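PDB 4P25: major capsid protein from Norovirus Hu/GI.7/TCH-060/USA/2003, which builds the norovirus capsid and, through its protruding P domain, binds fucosylated histo-blood group antigens such as Lewis Y. Local coordinates for residues V40-G45 / D172-P177; L244-D249 / L256-L261. All blocks are in the same frame, centred on the assembly; numbering follows the deposited sequence.

Contact 1: residues V40-G45 / D172-P177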
ATOM      1  N   VAL A  40      11.657  -9.728 -19.298  1.00 13.41           N
ATOM      2  CA  VAL A  40      11.844  -8.865 -18.131  1.00 11.72           C
ATOM      3  C   VAL A  40      12.369  -9.668 -16.946  1.00  9.38           C
ATOM      4  O   VAL A  40      12.313 -10.898 -16.940  1.00 11.75           O
ATOM      5  CB  VAL A  40      10.549  -8.113 -17.727  1.00 14.55           C
ATOM      6  CG1 VAL A  40      10.066  -7.223 -18.875  1.00 11.68           C
ATOM      7  CG2 VAL A  40       9.458  -9.093 -17.275  1.00 13.66           C
ATOM      8  N   GLN A  41      12.887  -8.964 -15.947  1.00  9.89           N
ATOM      9  CA  GLN A  41      13.433  -9.638 -14.778  1.00 11.74           C
ATOM     10  C   GLN A  41      13.178  -8.818 -13.519  1.00  9.09           C
ATOM     11  O   GLN A  41      14.071  -8.637 -12.686  1.00  9.90           O
ATOM     12  CB  GLN A  41      14.933  -9.905 -14.959  1.00 11.37           C
ATOM     13  CG  GLN A  41      15.444 -10.987 -14.021  1.00 11.49           C
ATOM     14  CD  GLN A  41      16.939 -11.205 -14.097  1.00 15.63           C
ATOM     15  OE1 GLN A  41      17.634 -10.589 -14.906  1.00 23.14           O
ATOM     16  NE2 GLN A  41      17.441 -12.094 -13.251  1.00 14.13           N
ATOM     17  N   PHE A  42      11.953  -8.318 -13.389  1.00 10.87           N
ATOM     18  CA  PHE A  42      11.568  -7.516 -12.232  1.00  8.73           C
ATOM     19  C   PHE A  42      11.885  -8.272 -10.947  1.00  9.81           C
ATOM     20  O   PHE A  42      11.744  -9.500 -10.896  1.00  9.31           O
ATOM     21  CB  PHE A  42      10.075  -7.164 -12.294  1.00  9.65           C
ATOM     22  CG  PHE A  42       9.659  -6.464 -13.564  1.00  9.43           C
ATOM     23  CD1 PHE A  42      10.550  -5.666 -14.268  1.00 10.78           C
ATOM     24  CD2 PHE A  42       8.363  -6.596 -14.047  1.00 10.52           C
ATOM     25  CE1 PHE A  42      10.160  -5.023 -15.438  1.00 10.91           C
ATOM     26  CE2 PHE A  42       7.967  -5.951 -15.214  1.00 14.04           C
ATOM     27  CZ  PHE A  42       8.870  -5.164 -15.906  1.00 12.06           C
ATOM     28  N   GLN A  43      12.331  -7.547  -9.924  1.00  8.98           N
ATOM     29  CA  GLN A  43      12.677  -8.159  -8.639  1.00  8.16           C
ATOM     30  C   GLN A  43      11.585  -7.975  -7.597  1.00  9.72           C
ATOM     31  O   GLN A  43      11.545  -8.691  -6.600  1.00 10.30           O
ATOM     32  CB  GLN A  43      14.007  -7.605  -8.122  1.00 10.09           C
ATOM     33  CG  GLN A  43      15.174  -8.010  -9.004  1.00 11.41           C
ATOM     34  CD  GLN A  43      15.297  -9.512  -9.107  1.00  8.95           C
ATOM     35  OE1 GLN A  43      15.417 -10.201  -8.091  1.00  9.74           O
ATOM     36  NE2 GLN A  43      15.265 -10.031 -10.330  1.00 10.05           N
ATOM     37  N   ASN A  44      10.704  -7.011  -7.839  1.00  9.47           N
ATOM     38  CA  ASN A  44       9.494  -6.863  -7.046  1.00  7.51           C
ATOM     39  C   ASN A  44       8.274  -7.354  -7.822  1.00  7.67           C
ATOM     40  O   ASN A  44       8.323  -7.490  -9.051  1.00  9.43           O
ATOM     41  CB  ASN A  44       9.331  -5.414  -6.577  1.00  9.64           C
ATOM     42  CG  ASN A  44      10.297  -5.060  -5.463  1.00  7.71           C
ATOM     43  OD1 ASN A  44      10.612  -5.906  -4.619  1.00  7.34           O
ATOM     44  ND2 ASN A  44      10.782  -3.823  -5.457  1.00  9.90           N
ATOM     45  N   GLY A  45       7.193  -7.644  -7.103  1.00  6.64           N
ATOM     46  CA  GLY A  45       6.019  -8.269  -7.697  1.00  7.01           C
ATOM     47  C   GLY A  45       6.218  -9.709  -8.136  1.00  7.02           C
ATOM     48  O   GLY A  45       5.502 -10.196  -9.014  1.00 10.30           O
ATOM     49  N   ASP A 172      14.064   4.130 -18.646  1.00 13.43           N
ATOM     50  CA  ASP A 172      13.334   2.938 -19.061  1.00 13.34           C
ATOM     51  C   ASP A 172      12.957   2.141 -17.818  1.00 11.17           C
ATOM     52  O   ASP A 172      13.794   1.426 -17.268  1.00 12.32           O
ATOM     53  CB  ASP A 172      14.202   2.078 -19.983  1.00 16.72           C
ATOM     54  CG  ASP A 172      13.471   0.856 -20.513  1.00 16.27           C
ATOM     55  OD1 ASP A 172      12.340   0.581 -20.063  1.00 17.57           O
ATOM     56  OD2 ASP A 172      14.031   0.159 -21.389  1.00 21.96           O
ATOM     57  N   PRO A 173      11.691   2.243 -17.382  1.00 12.99           N
ATOM     58  CA  PRO A 173      11.296   1.573 -16.139  1.00 15.46           C
ATOM     59  C   PRO A 173      11.112   0.062 -16.296  1.00 10.35           C
ATOM     60  O   PRO A 173      10.727  -0.603 -15.333  1.00 12.41           O
ATOM     61  CB  PRO A 173       9.962   2.242 -15.803  1.00 13.82           C
ATOM     62  CG  PRO A 173       9.387   2.581 -17.135  1.00 12.15           C
ATOM     63  CD  PRO A 173      10.573   2.999 -17.979  1.00 15.47           C
ATOM     64  N   TRP A 174      11.387  -0.469 -17.484  1.00 10.80           N
ATOM     65  CA  TRP A 174      11.344  -1.913 -17.705  1.00 11.97           C
ATOM     66  C   TRP A 174      12.653  -2.594 -17.295  1.00 13.35           C
ATOM     67  O   TRP A 174      12.736  -3.822 -17.245  1.00 13.99           O
ATOM     68  CB  TRP A 174      11.004  -2.211 -19.169  1.00 11.15           C
ATOM     69  CG  TRP A 174       9.642  -1.721 -19.555  1.00 14.41           C
ATOM     70  CD1 TRP A 174       9.248  -0.420 -19.701  1.00 14.30           C
ATOM     71  CD2 TRP A 174       8.492  -2.520 -19.839  1.00 13.07           C
ATOM     72  NE1 TRP A 174       7.923  -0.362 -20.053  1.00 15.98           N
ATOM     73  CE2 TRP A 174       7.434  -1.640 -20.146  1.00 17.94           C
ATOM     74  CE3 TRP A 174       8.249  -3.898 -19.861  1.00 15.02           C
ATOM     75  CZ2 TRP A 174       6.157  -2.092 -20.475  1.00 15.52           C
ATOM     76  CZ3 TRP A 174       6.984  -4.342 -20.187  1.00 18.56           C
ATOM     77  CH2 TRP A 174       5.954  -3.444 -20.490  1.00 16.10           C
ATOM     78  N   LYS A 175      13.669  -1.790 -16.996  1.00 13.40           N
ATOM     79  CA  LYS A 175      14.960  -2.308 -16.541  1.00 11.54           C
ATOM     80  C   LYS A 175      14.997  -2.496 -15.017  1.00  8.54           C
ATOM     81  O   LYS A 175      14.213  -1.891 -14.293  1.00  9.32           O
ATOM     82  CB  LYS A 175      16.078  -1.353 -16.956  1.00 13.76           C
ATOM     83  CG  LYS A 175      16.256  -1.249 -18.461  1.00 13.75           C
ATOM     84  CD  LYS A 175      17.404  -0.331 -18.821  1.00 16.46           C
ATOM     85  CE  LYS A 175      17.756  -0.447 -20.295  1.00 28.95           C
ATOM     86  NZ  LYS A 175      18.817   0.520 -20.675  1.00 37.16           N
ATOM     87  N   ILE A 176      15.911  -3.348 -14.557  1.00  9.75           N
ATOM     88  CA  ILE A 176      16.169  -3.498 -13.131  1.00 10.43           C
ATOM     89  C   ILE A 176      17.591  -3.035 -12.782  1.00 10.75           C
ATOM     90  O   ILE A 176      18.428  -2.879 -13.676  1.00 11.27           O
ATOM     91  CB  ILE A 176      15.975  -4.963 -12.644  1.00  8.68           C
ATOM     92  CG1 ILE A 176      16.912  -5.918 -13.391  1.00 10.74           C
ATOM     93  CG2 ILE A 176      14.511  -5.366 -12.745  1.00 11.77           C
ATOM     94  CD1 ILE A 176      17.170  -7.218 -12.645  1.00 11.29           C
ATOM     95  N   PRO A 177      17.861  -2.785 -11.490  1.00  9.34           N
ATOM     96  CA  PRO A 177      19.206  -2.342 -11.123  1.00  8.97           C
ATOM     97  C   PRO A 177      20.229  -3.465 -11.185  1.00 10.32           C
ATOM     98  O   PRO A 177      19.869  -4.638 -11.292  1.00 10.91           O
ATOM     99  CB  PRO A 177      19.043  -1.914  -9.653  1.00 12.12           C
ATOM    100  CG  PRO A 177      17.573  -1.736  -9.449  1.00 10.63           C
ATOM    101  CD  PRO A 177      16.942  -2.740 -10.338  1.00 13.34           C
TER
HETATM  102  O   HOH W   1      13.747  -6.322 -16.414  1.00 14.69           O

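Contact 2: residues L244-D249 / L256-L261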
ATOM      1  N   LEU A 244      -6.309 -21.082 -15.504  1.00 12.66           N
ATOM      2  CA  LEU A 244      -7.109 -20.290 -16.424  1.00 11.70           C
ATOM      3  C   LEU A 244      -7.953 -19.304 -15.632  1.00 12.03           C
ATOM      4  O   LEU A 244      -8.711 -19.698 -14.749  1.00 12.31           O
ATOM      5  CB  LEU A 244      -8.011 -21.196 -17.271  1.00 12.77           C
ATOM      6  CG  LEU A 244      -8.946 -20.481 -18.251  1.00 13.68           C
ATOM      7  CD1 LEU A 244      -8.162 -19.793 -19.363  1.00 14.40           C
ATOM      8  CD2 LEU A 244      -9.972 -21.453 -18.823  1.00 18.16           C
ATOM      9  N   LEU A 245      -7.807 -18.019 -15.940  1.00 10.71           N
ATOM     10  CA  LEU A 245      -8.586 -16.980 -15.281  1.00 11.01           C
ATOM     11  C   LEU A 245      -9.536 -16.339 -16.271  1.00 10.84           C
ATOM     12  O   LEU A 245      -9.237 -16.250 -17.458  1.00 13.00           O
ATOM     13  CB  LEU A 245      -7.674 -15.877 -14.738  1.00 10.45           C
ATOM     14  CG  LEU A 245      -6.480 -16.237 -13.864  1.00  9.98           C
ATOM     15  CD1 LEU A 245      -5.764 -14.964 -13.460  1.00 12.38           C
ATOM     16  CD2 LEU A 245      -6.910 -17.039 -12.640  1.00 11.86           C
ATOM     17  N   HIS A 246     -10.676 -15.886 -15.772  1.00  9.81           N
ATOM     18  CA  HIS A 246     -11.569 -15.045 -16.549  1.00  9.55           C
ATOM     19  C   HIS A 246     -11.520 -13.634 -15.974  1.00  9.40           C
ATOM     20  O   HIS A 246     -11.426 -13.450 -14.762  1.00 13.91           O
ATOM     21  CB  HIS A 246     -12.998 -15.579 -16.480  1.00 10.91           C
ATOM     22  CG  HIS A 246     -13.187 -16.898 -17.165  1.00 13.06           C
ATOM     23  ND1 HIS A 246     -14.257 -17.724 -16.896  1.00 19.90           N
ATOM     24  CD2 HIS A 246     -12.458 -17.524 -18.114  1.00 16.06           C
ATOM     25  CE1 HIS A 246     -14.175 -18.808 -17.646  1.00 20.44           C
ATOM     26  NE2 HIS A 246     -13.092 -18.715 -18.395  1.00 18.62           N
ATOM     27  N   TYR A 247     -11.561 -12.640 -16.852  1.00 12.09           N
ATOM     28  CA  TYR A 247     -11.604 -11.244 -16.440  1.00 10.72           C
ATOM     29  C   TYR A 247     -13.044 -10.761 -16.621  1.00 10.67           C
ATOM     30  O   TYR A 247     -13.527 -10.626 -17.746  1.00 13.38           O
ATOM     31  CB  TYR A 247     -10.621 -10.435 -17.284  1.00 12.25           C
ATOM     32  CG  TYR A 247     -10.457  -8.971 -16.919  1.00 12.97           C
ATOM     33  CD1 TYR A 247      -9.829  -8.585 -15.737  1.00 14.23           C
ATOM     34  CD2 TYR A 247     -10.877  -7.975 -17.791  1.00 14.60           C
ATOM     35  CE1 TYR A 247      -9.660  -7.242 -15.425  1.00 12.34           C
ATOM     36  CE2 TYR A 247     -10.711  -6.640 -17.490  1.00 15.17           C
ATOM     37  CZ  TYR A 247     -10.103  -6.275 -16.307  1.00 14.66           C
ATOM     38  OH  TYR A 247      -9.941  -4.940 -16.017  1.00 14.43           O
ATOM     39  N   VAL A 248     -13.717 -10.503 -15.502  1.00 13.00           N
ATOM     40  CA  VAL A 248     -15.167 -10.345 -15.493  1.00 12.76           C
ATOM     41  C   VAL A 248     -15.596  -8.913 -15.187  1.00 12.02           C
ATOM     42  O   VAL A 248     -15.058  -8.268 -14.287  1.00 14.11           O
ATOM     43  CB  VAL A 248     -15.800 -11.307 -14.455  1.00 14.23           C
ATOM     44  CG1 VAL A 248     -17.324 -11.215 -14.474  1.00 17.69           C
ATOM     45  CG2 VAL A 248     -15.342 -12.737 -14.711  1.00 17.90           C
ATOM     46  N   ASP A 249     -16.563  -8.420 -15.954  1.00 11.24           N
ATOM     47  CA  ASP A 249     -17.190  -7.135 -15.674  1.00 14.63           C
ATOM     48  C   ASP A 249     -17.977  -7.302 -14.373  1.00 14.61           C
ATOM     49  O   ASP A 249     -18.877  -8.134 -14.300  1.00 16.98           O
ATOM     50  CB  ASP A 249     -18.102  -6.750 -16.843  1.00 14.00           C
ATOM     51  CG  ASP A 249     -18.741  -5.378 -16.680  1.00 12.93           C
ATOM     52  OD1 ASP A 249     -19.203  -5.052 -15.570  1.00 15.48           O
ATOM     53  OD2 ASP A 249     -18.786  -4.622 -17.672  1.00 25.80           O
ATOM     54  N   LEU A 256     -15.046 -10.976 -19.965  1.00 14.41           N
ATOM     55  CA  LEU A 256     -14.429 -10.080 -20.944  1.00 14.90           C
ATOM     56  C   LEU A 256     -13.188 -10.653 -21.620  1.00 15.04           C
ATOM     57  O   LEU A 256     -12.735 -10.126 -22.639  1.00 17.74           O
ATOM     58  CB  LEU A 256     -14.068  -8.744 -20.297  1.00 15.56           C
ATOM     59  CG  LEU A 256     -15.191  -7.987 -19.594  1.00 15.54           C
ATOM     60  CD1 LEU A 256     -14.634  -6.735 -18.939  1.00 15.39           C
ATOM     61  CD2 LEU A 256     -16.304  -7.644 -20.575  1.00 20.79           C
ATOM     62  N   GLY A 257     -12.622 -11.714 -21.052  1.00 16.45           N
ATOM     63  CA  GLY A 257     -11.441 -12.316 -21.646  1.00 14.97           C
ATOM     64  C   GLY A 257     -10.782 -13.387 -20.800  1.00 10.86           C
ATOM     65  O   GLY A 257     -10.981 -13.440 -19.581  1.00 15.65           O
ATOM     66  N   GLU A 258      -9.986 -14.227 -21.462  1.00 14.30           N
ATOM     67  CA  GLU A 258      -9.279 -15.349 -20.846  1.00 17.70           C
ATOM     68  C   GLU A 258      -7.811 -15.037 -20.659  1.00 16.07           C
ATOM     69  O   GLU A 258      -7.172 -14.481 -21.555  1.00 14.30           O
ATOM     70  CB  GLU A 258      -9.312 -16.571 -21.766  1.00 20.18           C
ATOM     71  CG  GLU A 258     -10.654 -17.046 -22.211  1.00 29.31           C
ATOM     72  CD  GLU A 258     -10.584 -18.465 -22.728  1.00 25.01           C
ATOM     73  OE1 GLU A 258      -9.703 -18.772 -23.560  1.00 17.85           O
ATOM     74  OE2 GLU A 258     -11.404 -19.282 -22.276  1.00 40.22           O
ATOM     75  N   PHE A 259      -7.267 -15.449 -19.518  1.00 10.67           N
ATOM     76  CA  PHE A 259      -5.856 -15.247 -19.206  1.00 10.54           C
ATOM     77  C   PHE A 259      -5.290 -16.519 -18.583  1.00  9.33           C
ATOM     78  O   PHE A 259      -6.030 -17.297 -17.984  1.00 12.85           O
ATOM     79  CB  PHE A 259      -5.691 -14.079 -18.220  1.00 10.91           C
ATOM     80  CG  PHE A 259      -6.101 -12.740 -18.777  1.00  9.50           C
ATOM     81  CD1 PHE A 259      -7.439 -12.391 -18.874  1.00 13.03           C
ATOM     82  CD2 PHE A 259      -5.146 -11.821 -19.179  1.00 11.19           C
ATOM     83  CE1 PHE A 259      -7.820 -11.160 -19.382  1.00 13.16           C
ATOM     84  CE2 PHE A 259      -5.519 -10.586 -19.685  1.00 11.84           C
ATOM     85  CZ  PHE A 259      -6.859 -10.253 -19.787  1.00 11.87           C
ATOM     86  N   LYS A 260      -3.987 -16.744 -18.727  1.00 10.92           N
ATOM     87  CA  LYS A 260      -3.347 -17.848 -18.017  1.00 11.36           C
ATOM     88  C   LYS A 260      -2.383 -17.346 -16.954  1.00 12.78           C
ATOM     89  O   LYS A 260      -1.541 -16.485 -17.209  1.00 11.95           O
ATOM     90  CB  LYS A 260      -2.654 -18.824 -18.978  1.00 13.47           C
ATOM     91  CG  LYS A 260      -3.636 -19.761 -19.665  1.00 14.78           C
ATOM     92  CD  LYS A 260      -3.085 -20.349 -20.961  1.00 18.03           C
ATOM     93  CE  LYS A 260      -2.060 -21.443 -20.719  1.00 18.83           C
ATOM     94  NZ  LYS A 260      -1.444 -21.894 -22.003  1.00 16.97           N
ATOM     95  N   LEU A 261      -2.541 -17.888 -15.753  1.00 12.18           N
ATOM     96  CA  LEU A 261      -1.672 -17.580 -14.630  1.00 10.91           C
ATOM     97  C   LEU A 261      -0.740 -18.765 -14.401  1.00 12.77           C
ATOM     98  O   LEU A 261      -1.190 -19.869 -14.091  1.00 12.87           O
ATOM     99  CB  LEU A 261      -2.514 -17.298 -13.386  1.00 11.24           C
ATOM    100  CG  LEU A 261      -1.817 -17.161 -12.031  1.00  9.84           C
ATOM    101  CD1 LEU A 261      -0.880 -15.964 -12.009  1.00 15.38           C
ATOM    102  CD2 LEU A 261      -2.856 -17.064 -10.926  1.00 15.97           C
TER
HETATM  103  O   HOH W   2     -13.067 -21.199 -19.881  1.00 38.78           O

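Contact 1: residues V40-G45 / D172-P177
I176 and F42 lie at the middle of a loop-to-loop contact in the norovirus P domain, where a segment following strand 29-31 meets a type I beta turn from D172 to K175, which opens with an Asx turn (D172 OD1 to W174 N). In the tight part, hydrocarbon side chains press on backbone carbonyls. I176 is beta-branched and sends both arms over the Q41-F42 peptide: CG2 comes to 3.3 Å from Q41 O and CD1 reaches the same oxygen, a van der Waals fit that a branched aliphatic chain suits well. With chi1 at 59°, its CG1 sits between the backbone N and the carbonyl carbon, and this spreads the two arms across the carbonyl. F42 points its CB away, yet its ring swings back, so that the ring edge at CE1 lies 3.4 Å from W174 O. V40 CB sits over the rim of one F42 ring face, 3.8 Å above its plane, and R22 makes a cation-pi contact with the ring. V40 CG1 then meets the indole edge at W174 CE3, 3.9 Å away, while Y204 adds an edge-to-face ring contact to W174. Beside I176, the buried amide of Q43 is held at both ends, OE1 taking A190 N and NE2 bonding back to Q41 O at 3.0 Å, with the donor 41° out of the carbonyl plane.

The looser side holds a water joining the loops: it accepts from Q41 N and donates to W174 O. Q41 is partly exposed; its extended chain passes at a slant across I176, with Q41 OE1 4.1 Å from I176 CD1, and gives NE2 to A190 O.

Contact 2: residues L244-D249 / L256-L261
A beta hairpin of strands 242-248 and 255-262 brings L245 opposite F259 as an antiparallel hydrogen-bonded pair. L245 N gives F259 O a nearly straight bond of 2.8 Å (177° at the hydrogen), and F259 N returns one of 3.0 Å to L245 O. On the face carrying these two residues, the leucine and aromatic side chains suit a buried site. L245 CD1 packs 4.0 Å from L261 CB, and F259 CE1 comes 3.6 Å from Y247 CB. The F259 ring also meets F286 edge-to-face. The buried OH of Y247 is satisfied by P281 O and G284 N.

Near the turn the strands form a classic beta bulge, where two residues, L256 and G257, stand opposite the single Y247. L256 N donates to Y247 O at 2.7 Å, while Y247 N bonds to G257 O; G257 has the almost fully extended backbone (phi 172°) that a residue with a CB takes less readily. L256 lays CD1 against D249 CB.

The face of L244, H246 and E258 is more polar. There L244 CD1 rests on E258 CB, and E258 OE1 accepts from K299 N. A water lies in the plane of the H246 ring, 2.9 Å from NE2, and makes a weak bond of 3.5 Å to E258 OE2.

In the fold
The two contacts follow one another along the chain: contact 1 closes at P177 before contact 2 opens at L244. Their centres are 25 Å apart, and their nearest atoms, about 9 Å apart, do not touch. Contact 2 is a local hairpin about 21 Å from the chain centre, whereas contact 1 joins loops 127 residues apart, about 7 Å from that centre. Both belong to the neighbourhood of one antiparallel sheet: the hairpin is part of it, in the P1 part, and the loops of contact 1 pack on its strands 201-208 and 218-221. The glycan pocket, in the P2 part, draws on strands of the other sheet and on loops, and includes neither contact; a bound fucose and galactose are each about 14 Å from the P173 side chain.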